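PDB 6CMK: zinc chaperone AztD from Citrobacter koseri, which acts as a periplasmic zinc chaperone, binding zinc ions and handing one directly to the solute-binding protein AztC of the AztABCD transport system. Local coordinates for residues 126-131 / 171-176; 144-149 / 160-165; 176-181 / 196-201. One frame throughout, in Å; residues are numbered along the deposited sequence.

Contact 1: residues 126-131 / 171-176; sequences HFVERQ and VAVPYD
In this beta-propeller, V128 and R130 on the first strand of one four-stranded blade meet V173 and P174 on the first strand of the next, and V171 and Y175 flanking it. The short axes of 126-130 and 172-174 run nearly parallel, 14° apart and 6.5 Å at closest approach, so side chains rather than backbone bonds fill the interface. The two branches of V128 diverge along the neighbouring strand: CG1, anti to the backbone N, reaches P174 CD at 3.7 Å, and CG2 lies 3.9 Å from V171 CG2. R130 passes across P174, and a bend at chi3 (-59°) brings the guanidinium to P174 O and beside Y175. There R130 NH1 donates to P174 O at 3.0 Å, with the acceptor near the guanidinium plane. Y175 CE1 sits over one face of the guanidinium, off its centre and 3.6 Å from R130 CZ, the planes inclined by 34°. Bond and ring together probably help fix the rotation of this buried cation. Toward H126, water 1 donates to H126 O at 2.9 Å and accepts from A172 N; water 2 lies within hydrogen-bonding distance of Q131 OE1 and D176 OD2. H126 NE2, with H169 and H216 just before the next two inner strands, binds zinc in high-affinity site 1. Nearly parallel inner strands packed through their side chains, with zinc at one end, form a blade-to-blade interface of a beta-propeller.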
# COMPACT_ATOMS: atom_id res chain seq x y z
N HIS B 126 -22.64 -12.76 -2.09
CA HIS B 126 -21.32 -12.24 -2.41
C HIS B 126 -20.97 -11.01 -1.59
O HIS B 126 -21.79 -10.10 -1.41
CB HIS B 126 -21.22 -11.93 -3.90
CG HIS B 126 -21.03 -13.15 -4.74
ND1 HIS B 126 -19.86 -13.43 -5.40
CD2 HIS B 126 -21.87 -14.19 -5.01
CE1 HIS B 126 -19.98 -14.58 -6.05
NE2 HIS B 126 -21.19 -15.05 -5.83
N PHE B 127 -19.75 -11.00 -1.10
CA PHE B 127 -19.18 -9.91 -0.32
C PHE B 127 -18.07 -9.28 -1.15
O PHE B 127 -17.24 -9.99 -1.72
CB PHE B 127 -18.64 -10.44 1.01
CG PHE B 127 -17.82 -9.45 1.78
CD1 PHE B 127 -16.47 -9.28 1.51
CD2 PHE B 127 -18.39 -8.73 2.82
CE1 PHE B 127 -15.72 -8.37 2.24
CE2 PHE B 127 -17.63 -7.83 3.55
CZ PHE B 127 -16.30 -7.66 3.26
N VAL B 128 -18.08 -7.95 -1.25
CA VAL B 128 -17.01 -7.21 -1.92
C VAL B 128 -16.60 -6.05 -1.03
O VAL B 128 -17.44 -5.25 -0.62
CB VAL B 128 -17.42 -6.69 -3.31
CG1 VAL B 128 -16.25 -5.92 -3.93
CG2 VAL B 128 -17.85 -7.80 -4.23
N GLU B 129 -15.30 -5.95 -0.75
CA GLU B 129 -14.75 -4.81 -0.04
C GLU B 129 -13.58 -4.25 -0.84
O GLU B 129 -12.81 -5.00 -1.44
CB GLU B 129 -14.30 -5.19 1.37
CG GLU B 129 -13.75 -4.04 2.19
CD GLU B 129 -12.27 -3.79 1.96
OE1 GLU B 129 -11.57 -4.72 1.49
OE2 GLU B 129 -11.81 -2.68 2.29
N ARG B 130 -13.49 -2.92 -0.89
CA ARG B 130 -12.32 -2.29 -1.49
C ARG B 130 -12.15 -0.91 -0.89
O ARG B 130 -13.12 -0.16 -0.76
CB ARG B 130 -12.44 -2.21 -3.02
CG ARG B 130 -13.77 -1.71 -3.55
CD ARG B 130 -13.83 -1.79 -5.08
NE ARG B 130 -12.76 -1.01 -5.70
CZ ARG B 130 -12.77 0.31 -5.85
NH1 ARG B 130 -13.79 1.02 -5.42
NH2 ARG B 130 -11.74 0.93 -6.41
N GLN B 131 -10.91 -0.59 -0.51
CA GLN B 131 -10.58 0.74 0.03
C GLN B 131 -11.42 1.10 1.25
O GLN B 131 -11.64 2.28 1.55
CB GLN B 131 -10.72 1.81 -1.05
CG GLN B 131 -9.92 1.48 -2.30
CD GLN B 131 -10.10 2.49 -3.40
OE1 GLN B 131 -11.18 3.06 -3.58
NE2 GLN B 131 -9.03 2.72 -4.14
N VAL B 171 -24.26 -9.53 -7.43
CA VAL B 171 -23.06 -8.97 -6.82
C VAL B 171 -23.17 -7.45 -6.87
O VAL B 171 -23.70 -6.88 -7.83
CB VAL B 171 -21.79 -9.49 -7.53
CG1 VAL B 171 -21.86 -9.18 -9.02
CG2 VAL B 171 -20.53 -8.90 -6.89
N ALA B 172 -22.64 -6.81 -5.83
CA ALA B 172 -22.56 -5.36 -5.75
C ALA B 172 -21.12 -4.98 -5.48
O ALA B 172 -20.47 -5.55 -4.60
CB ALA B 172 -23.45 -4.81 -4.63
N VAL B 173 -20.63 -4.00 -6.23
CA VAL B 173 -19.25 -3.53 -6.11
C VAL B 173 -19.30 -2.09 -5.61
O VAL B 173 -19.92 -1.24 -6.25
CB VAL B 173 -18.50 -3.63 -7.44
CG1 VAL B 173 -17.04 -3.28 -7.23
CG2 VAL B 173 -18.65 -5.02 -8.04
N PRO B 174 -18.65 -1.76 -4.47
CA PRO B 174 -18.80 -0.42 -3.91
C PRO B 174 -17.78 0.58 -4.46
O PRO B 174 -16.58 0.28 -4.54
CB PRO B 174 -18.60 -0.66 -2.41
CG PRO B 174 -17.60 -1.77 -2.35
CD PRO B 174 -17.87 -2.64 -3.57
N TYR B 175 -18.27 1.75 -4.84
CA TYR B 175 -17.47 2.85 -5.37
C TYR B 175 -17.73 4.12 -4.55
O TYR B 175 -18.53 4.12 -3.62
CB TYR B 175 -17.75 3.04 -6.87
CG TYR B 175 -17.10 1.93 -7.64
CD1 TYR B 175 -15.74 1.97 -7.90
CD2 TYR B 175 -17.80 0.80 -8.01
CE1 TYR B 175 -15.11 0.96 -8.55
CE2 TYR B 175 -17.17 -0.23 -8.66
CZ TYR B 175 -15.81 -0.15 -8.92
OH TYR B 175 -15.15 -1.18 -9.55
N ASP B 176 -17.02 5.19 -4.88
CA ASP B 176 -17.23 6.46 -4.19
C ASP B 176 -18.51 7.08 -4.72
O ASP B 176 -18.58 7.48 -5.88
CB ASP B 176 -16.05 7.40 -4.43
CG ASP B 176 -14.76 6.86 -3.89
OD1 ASP B 176 -14.79 6.18 -2.84
OD2 ASP B 176 -13.71 7.12 -4.53
O HOH W 1 -21.59 -7.91 -3.24
O HOH W 2 -11.46 5.96 -3.94

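Contact 2: residues 144-149 / 160-165; sequences AQILGE and TKVNVV
A144 and I146 pair with V162 and T160 as strands 144-148 and 160-163 run antiparallel, their short axes 4.7 Å apart at the closest point and 144° between directions. Two hydrogen-bonded pairs frame the non-hydrogen-bonded pair Q145-K161. A144 N donates to V162 O at 2.9 Å, and V162 N returns the bond to A144 O. I146 and T160 exchange bonds likewise, I146 N to T160 O and T160 N to I146 O, at 2.8 Å each. The carbonyl A144 O also takes a CA-H contact from K161 CA at 3.3 Å. These are the third and fourth strands of a propeller blade, 160-163 being its outermost strand, and the link between them carries the short helix 149-153. On the face shared by A144, I146, T160 and V162, the I146 chain lies across V162, with CD1 3.6 Å from V162 CG2. Two torsions bring it there: CG1 stands opposite the carbonyl carbon (chi1 -76°), and chi2 of 76° folds CD1 toward V162. On the other face Q145 and K161 run side by side in the same direction, Q145 NE2 4.0 Å from K161 CE; the amide nitrogen itself is bonded to T120 O. Water 3 donates to I146 O and lies 3.1 Å from T160 OG1. At the strand end, N163 OD1 accepts from V165 N in an Asx turn, and V164 CG1 rests 4.3 Å from A144 CB.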
# COMPACT_ATOMS: atom_id res chain seq x y z
N ALA B 144 -29.06 -4.51 -1.53
CA ALA B 144 -27.74 -4.81 -0.99
C ALA B 144 -27.40 -3.80 0.09
O ALA B 144 -27.98 -2.72 0.16
CB ALA B 144 -26.68 -4.78 -2.10
N GLN B 145 -26.44 -4.16 0.95
CA GLN B 145 -26.09 -3.33 2.09
C GLN B 145 -24.68 -2.79 1.91
O GLN B 145 -23.74 -3.57 1.72
CB GLN B 145 -26.21 -4.12 3.39
CG GLN B 145 -27.65 -4.53 3.66
CD GLN B 145 -27.83 -5.28 4.96
OE1 GLN B 145 -27.03 -5.14 5.89
NE2 GLN B 145 -28.88 -6.06 5.04
N ILE B 146 -24.54 -1.47 1.94
CA ILE B 146 -23.25 -0.81 1.76
C ILE B 146 -22.87 -0.14 3.07
O ILE B 146 -23.70 0.49 3.73
CB ILE B 146 -23.30 0.21 0.59
CG1 ILE B 146 -23.27 -0.52 -0.76
CG2 ILE B 146 -22.11 1.15 0.62
CD1 ILE B 146 -24.56 -1.18 -1.16
N LEU B 147 -21.60 -0.28 3.44
CA LEU B 147 -21.11 0.27 4.70
C LEU B 147 -19.61 0.49 4.56
O LEU B 147 -19.05 0.36 3.47
CB LEU B 147 -21.45 -0.65 5.87
CG LEU B 147 -20.99 -2.10 5.76
CD1 LEU B 147 -20.77 -2.61 7.16
CD2 LEU B 147 -22.02 -2.97 5.04
N GLY B 148 -18.98 0.86 5.67
CA GLY B 148 -17.56 1.18 5.66
C GLY B 148 -16.83 0.54 6.82
O GLY B 148 -17.36 0.42 7.92
N GLU B 149 -15.58 0.16 6.55
CA GLU B 149 -14.75 -0.56 7.52
C GLU B 149 -14.37 0.30 8.72
O GLU B 149 -14.29 -0.20 9.84
CB GLU B 149 -13.47 -1.08 6.85
CG GLU B 149 -12.59 -1.88 7.82
CD GLU B 149 -11.32 -2.44 7.18
OE1 GLU B 149 -10.66 -1.69 6.43
OE2 GLU B 149 -10.98 -3.61 7.46
N THR B 160 -26.22 1.72 4.23
CA THR B 160 -27.05 2.20 3.14
C THR B 160 -27.60 1.00 2.39
O THR B 160 -26.83 0.15 1.92
CB THR B 160 -26.28 3.13 2.21
OG1 THR B 160 -25.84 4.28 2.95
CG2 THR B 160 -27.16 3.60 1.06
N LYS B 161 -28.92 0.90 2.29
CA LYS B 161 -29.54 -0.14 1.50
C LYS B 161 -29.78 0.38 0.09
O LYS B 161 -30.41 1.42 -0.11
CB LYS B 161 -30.85 -0.60 2.14
CG LYS B 161 -30.61 -1.57 3.29
CD LYS B 161 -31.87 -2.20 3.84
CE LYS B 161 -31.54 -3.11 5.02
NZ LYS B 161 -32.70 -3.92 5.48
N VAL B 162 -29.25 -0.34 -0.89
CA VAL B 162 -29.33 0.05 -2.29
C VAL B 162 -30.22 -0.96 -3.00
O VAL B 162 -29.94 -2.16 -2.99
CB VAL B 162 -27.94 0.11 -2.94
CG1 VAL B 162 -28.06 0.37 -4.44
CG2 VAL B 162 -27.10 1.18 -2.25
N ASN B 163 -31.30 -0.47 -3.60
CA ASN B 163 -32.24 -1.36 -4.27
C ASN B 163 -31.60 -2.00 -5.50
O ASN B 163 -30.92 -1.33 -6.28
CB ASN B 163 -33.49 -0.58 -4.67
CG ASN B 163 -34.57 -1.46 -5.25
OD1 ASN B 163 -34.61 -1.69 -6.46
ND2 ASN B 163 -35.47 -1.94 -4.40
N VAL B 164 -31.84 -3.30 -5.67
CA VAL B 164 -31.30 -4.05 -6.79
C VAL B 164 -32.42 -4.65 -7.65
O VAL B 164 -32.19 -5.59 -8.41
CB VAL B 164 -30.31 -5.13 -6.31
CG1 VAL B 164 -29.13 -4.47 -5.61
CG2 VAL B 164 -30.98 -6.11 -5.35
N VAL B 165 -33.63 -4.10 -7.50
CA VAL B 165 -34.78 -4.29 -8.39
C VAL B 165 -35.53 -5.56 -8.00
O VAL B 165 -36.74 -5.52 -7.72
CB VAL B 165 -34.38 -4.30 -9.87
CG1 VAL B 165 -35.58 -4.65 -10.75
CG2 VAL B 165 -33.84 -2.95 -10.29
O HOH W 3 -23.31 3.64 4.53

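Contact 3: residues 176-181 / 196-201; sequences DNYAVV and ARVVDL
Four backbone hydrogen bonds join A179 and V181 to V199 and R197 across the antiparallel hairpin of strands 178-183 and 195-200. A179 N donates to V199 O at 2.9 Å, and V199 N to A179 O at 2.8 Å. V181 and R197 repeat the exchange, so both pairs have their amides and carbonyls engaged. The carbonyls also receive CA-H contacts: V198 CA on A179 O, V180 CA on R197 O, and A196 CA on V181 O at 3.2 Å. Past the last bonded pair, water 4 donates to N177 O at 2.7 Å and accepts from L201 N, bridging the two segments. V199 O lies near the plane of the Y178 ring at its edge, 3.6 Å from CD1. The charged ends find partners outside the hairpin: R197 NE forms a salt bridge with D209, and D200 OD2 one with K204. On one face V180 CG1 meets A196 CB at 3.8 Å; on the other V181 CG2, set between backbone N and carbonyl carbon by a chi1 of -60°, meets V199 CG1 at 4.1 Å. Polar bonding across the hairpin is thus carried by backbone and water, leaving side-chain contacts largely apolar and charges paired outside.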
# COMPACT_ATOMS: atom_id res chain seq x y z
N ASP B 176 -17.02 5.19 -4.88
CA ASP B 176 -17.23 6.46 -4.19
C ASP B 176 -18.51 7.08 -4.72
O ASP B 176 -18.58 7.48 -5.88
CB ASP B 176 -16.05 7.40 -4.43
CG ASP B 176 -14.76 6.86 -3.89
OD1 ASP B 176 -14.79 6.18 -2.84
OD2 ASP B 176 -13.71 7.12 -4.53
N ASN B 177 -19.52 7.15 -3.86
CA ASN B 177 -20.81 7.77 -4.16
C ASN B 177 -21.63 6.98 -5.17
O ASN B 177 -22.68 7.47 -5.62
CB ASN B 177 -20.62 9.21 -4.65
CG ASN B 177 -19.81 10.04 -3.67
OD1 ASN B 177 -20.13 10.10 -2.49
ND2 ASN B 177 -18.74 10.66 -4.16
N TYR B 178 -21.19 5.76 -5.52
CA TYR B 178 -21.84 4.91 -6.50
C TYR B 178 -21.62 3.45 -6.13
O TYR B 178 -20.78 3.12 -5.28
CB TYR B 178 -21.29 5.14 -7.92
CG TYR B 178 -21.50 6.53 -8.46
CD1 TYR B 178 -22.68 6.88 -9.10
CD2 TYR B 178 -20.51 7.50 -8.34
CE1 TYR B 178 -22.87 8.16 -9.61
CE2 TYR B 178 -20.69 8.77 -8.83
CZ TYR B 178 -21.87 9.09 -9.47
OH TYR B 178 -22.06 10.35 -9.96
N ALA B 179 -22.38 2.57 -6.78
CA ALA B 179 -22.11 1.14 -6.76
C ALA B 179 -22.37 0.59 -8.16
O ALA B 179 -23.08 1.20 -8.96
CB ALA B 179 -22.96 0.39 -5.74
N VAL B 180 -21.77 -0.55 -8.45
CA VAL B 180 -22.12 -1.33 -9.63
C VAL B 180 -22.85 -2.57 -9.14
O VAL B 180 -22.35 -3.29 -8.28
CB VAL B 180 -20.88 -1.73 -10.45
CG1 VAL B 180 -21.26 -2.73 -11.55
CG2 VAL B 180 -20.24 -0.48 -11.05
N VAL B 181 -24.04 -2.80 -9.68
CA VAL B 181 -24.86 -3.92 -9.26
C VAL B 181 -25.27 -4.72 -10.48
O VAL B 181 -25.44 -4.19 -11.58
CB VAL B 181 -26.12 -3.48 -8.47
CG1 VAL B 181 -25.73 -2.72 -7.22
CG2 VAL B 181 -27.05 -2.65 -9.33
N ALA B 196 -24.74 -5.63 -15.73
CA ALA B 196 -24.46 -4.81 -14.56
C ALA B 196 -24.72 -3.36 -14.91
O ALA B 196 -24.70 -2.97 -16.08
CB ALA B 196 -23.02 -4.97 -14.08
N ARG B 197 -24.96 -2.55 -13.88
CA ARG B 197 -25.17 -1.13 -14.10
C ARG B 197 -24.60 -0.32 -12.94
O ARG B 197 -24.48 -0.81 -11.81
CB ARG B 197 -26.65 -0.79 -14.27
CG ARG B 197 -27.53 -1.09 -13.06
CD ARG B 197 -28.92 -0.46 -13.23
NE ARG B 197 -29.65 -1.02 -14.36
CZ ARG B 197 -30.68 -1.86 -14.27
NH1 ARG B 197 -31.13 -2.28 -13.10
NH2 ARG B 197 -31.28 -2.29 -15.38
N VAL B 198 -24.26 0.92 -13.24
CA VAL B 198 -23.91 1.89 -12.22
C VAL B 198 -25.19 2.44 -11.60
O VAL B 198 -26.14 2.77 -12.32
CB VAL B 198 -23.06 3.03 -12.83
CG1 VAL B 198 -22.72 4.07 -11.77
CG2 VAL B 198 -21.79 2.47 -13.47
N VAL B 199 -25.22 2.53 -10.27
CA VAL B 199 -26.28 3.25 -9.57
C VAL B 199 -25.63 4.22 -8.59
O VAL B 199 -24.51 3.99 -8.12
CB VAL B 199 -27.25 2.29 -8.84
CG1 VAL B 199 -27.94 1.36 -9.83
CG2 VAL B 199 -26.54 1.51 -7.74
N ASP B 200 -26.33 5.32 -8.30
CA ASP B 200 -25.89 6.15 -7.19
C ASP B 200 -26.37 5.50 -5.90
O ASP B 200 -26.97 4.42 -5.91
CB ASP B 200 -26.34 7.60 -7.36
CG ASP B 200 -27.83 7.79 -7.26
OD1 ASP B 200 -28.52 6.93 -6.68
OD2 ASP B 200 -28.32 8.82 -7.77
N LEU B 201 -26.09 6.12 -4.75
CA LEU B 201 -26.36 5.42 -3.51
C LEU B 201 -27.80 5.58 -3.06
O LEU B 201 -28.18 5.01 -2.03
CB LEU B 201 -25.38 5.85 -2.41
CG LEU B 201 -23.92 5.51 -2.70
CD1 LEU B 201 -23.03 6.04 -1.61
CD2 LEU B 201 -23.71 4.00 -2.85
O HOH W 4 -24.79 8.81 -4.52

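In the fold
After the earlier blades, the chain runs through 126-131, the inner strand of a blade. Contact 2 then closes a short loop of ten residues between 144-149 and 160-165, pairing the last two strands of that blade. Contact 1 closes next, when 171-176 returns alongside 126-131, so contact 2 lies wholly within its longer loop. Contact 3 follows in series, opening at the shared D176 and closing at 196-201 in the second blade. V173 N probably bonds to V180 O, tying contact 1 to contact 3, while A144 packs on A172 and V162 on V199. Two successive blades are thereby joined both near the zinc site and farther out.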